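Local coordinates for putative polyphosphate kinase 2 family protein (Arthrobacter aurescens, PDB 3RHF), which probably transfers phosphate between polyphosphate and nucleotides, as polyphosphate kinases of the PPK2 family do, on a P-loop kinase-like fold, at residues K117-D120 and F121-I125. Numbering follows the deposited sequence.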
# COMPACT_ATOMS: atom_id res chain seq x y z
N LYS A 117 4.81 -26.25 -3.45
CA LYS A 117 5.85 -27.22 -3.06
C LYS A 117 6.16 -28.18 -4.23
O LYS A 117 7.22 -28.83 -4.29
CB LYS A 117 5.45 -28.04 -1.81
CG LYS A 117 5.37 -27.25 -0.47
CD LYS A 117 5.61 -28.06 0.84
CE LYS A 117 4.30 -28.67 1.50
NZ LYS A 117 3.14 -27.71 1.87
N SER A 118 5.25 -28.28 -5.19
CA SER A 118 5.44 -29.24 -6.25
C SER A 118 6.11 -28.58 -7.49
O SER A 118 6.33 -29.23 -8.50
CB SER A 118 4.10 -29.95 -6.53
OG SER A 118 3.34 -29.20 -7.45
N HIS A 119 6.47 -27.29 -7.37
CA HIS A 119 7.35 -26.64 -8.34
C HIS A 119 8.74 -26.42 -7.75
O HIS A 119 8.93 -26.51 -6.55
CB HIS A 119 6.84 -25.28 -8.74
CG HIS A 119 5.65 -25.33 -9.63
ND1 HIS A 119 5.74 -25.34 -11.00
CD2 HIS A 119 4.32 -25.33 -9.33
CE1 HIS A 119 4.52 -25.36 -11.52
NE2 HIS A 119 3.64 -25.36 -10.53
N ASP A 120 9.68 -26.09 -8.63
CA ASP A 120 10.97 -25.58 -8.23
C ASP A 120 10.75 -24.34 -7.36
O ASP A 120 9.76 -23.66 -7.50
CB ASP A 120 11.77 -25.18 -9.44
CG ASP A 120 13.07 -24.58 -9.06
OD1 ASP A 120 13.91 -25.37 -8.56
OD2 ASP A 120 13.26 -23.35 -9.22
N PHE A 121 11.68 -24.07 -6.45
CA PHE A 121 11.45 -23.11 -5.38
C PHE A 121 11.34 -21.69 -5.89
O PHE A 121 10.64 -20.91 -5.29
CB PHE A 121 12.52 -23.22 -4.30
CG PHE A 121 13.82 -22.58 -4.66
CD1 PHE A 121 14.18 -21.37 -4.12
CD2 PHE A 121 14.70 -23.20 -5.53
CE1 PHE A 121 15.40 -20.79 -4.46
CE2 PHE A 121 15.90 -22.63 -5.86
CZ PHE A 121 16.27 -21.42 -5.33
N LEU A 122 11.96 -21.38 -7.03
CA LEU A 122 11.79 -20.08 -7.70
C LEU A 122 10.49 -19.84 -8.47
O LEU A 122 10.22 -18.71 -8.88
CB LEU A 122 12.95 -19.81 -8.64
CG LEU A 122 14.29 -19.75 -7.91
CD1 LEU A 122 15.36 -19.61 -8.99
CD2 LEU A 122 14.33 -18.59 -6.88
N TRP A 123 9.68 -20.85 -8.68
CA TRP A 123 8.52 -20.64 -9.53
C TRP A 123 7.63 -19.58 -8.88
O TRP A 123 7.25 -18.61 -9.53
CB TRP A 123 7.77 -21.95 -9.73
CG TRP A 123 6.47 -21.89 -10.47
CD1 TRP A 123 6.32 -21.84 -11.83
CD2 TRP A 123 5.15 -21.94 -9.92
NE1 TRP A 123 4.97 -21.80 -12.15
CE2 TRP A 123 4.24 -21.87 -10.99
CE3 TRP A 123 4.65 -22.02 -8.63
CZ2 TRP A 123 2.88 -21.93 -10.81
CZ3 TRP A 123 3.29 -22.06 -8.44
CH2 TRP A 123 2.41 -22.00 -9.53
N ARG A 124 7.35 -19.71 -7.58
CA ARG A 124 6.44 -18.76 -6.94
C ARG A 124 7.00 -17.36 -6.83
O ARG A 124 6.26 -16.40 -6.77
CB ARG A 124 6.00 -19.26 -5.58
CG ARG A 124 7.11 -19.36 -4.55
CD ARG A 124 6.52 -19.77 -3.25
NE ARG A 124 7.41 -19.62 -2.11
CZ ARG A 124 6.96 -19.42 -0.86
NH1 ARG A 124 5.64 -19.31 -0.58
NH2 ARG A 124 7.84 -19.28 0.12
N ILE A 125 8.32 -17.26 -6.85
CA ILE A 125 8.97 -16.00 -6.73
C ILE A 125 8.95 -15.22 -8.03
O ILE A 125 8.65 -14.00 -8.03
CB ILE A 125 10.43 -16.13 -6.28
CG1 ILE A 125 10.61 -17.11 -5.10
CG2 ILE A 125 10.95 -14.73 -5.86
CD1 ILE A 125 9.89 -16.65 -3.79
O HOH W 1 7.84 -22.40 -6.06
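H119 and W123, four residues apart, lay their rings face to face, planes 4° from parallel and the imidazole centroid 3.6 Å from that of the indole six-membered ring. H119 CB rests against W123 CB. CG comes next, over W123 CD2 at the indole ring fusion. Along one edge of the imidazole H119 CD2 sits over W123 CE3, 3.4 Å away; along the other H119 ND1 lies over W123 CG and W123 CD2. At the far end CE1 covers W123 CE2, and H119 NE2 reaches W123 CZ2 at 3.5 Å. W123 meets this face because its CG is anti to the backbone N (chi1 174°), which carries the indole back over the face of the histidine ring. An alanine in place of W123 would probably leave one imidazole face without its stacking partner and the H119 ring freer to turn.

The backbone between the two rings turns at D120. W123 N donates to D120 O in a nearly straight bond (3.0 Å, 167°), closing a type I turn from D120 to W123. The same carbonyl oxygen also accepts from a water, 2.7 Å from D120 O, which in turn accepts from R124 N. The D120 carboxylate folds over the turn: its OD2 takes L122 N at 3.2 Å, the N-H arriving from above the carboxylate plane, while OD1 makes a salt bridge with R162 of helix 157-176. Buried F121 and L122 pack against that same helix through I167, A166 and F170. An aspartate accepting a backbone N-H two residues on, ahead of the first turn, is the capping pattern of a helix start; here it leads the loop after helix 114-117 into helix 123-126, at the periphery of the α/β/α sandwich.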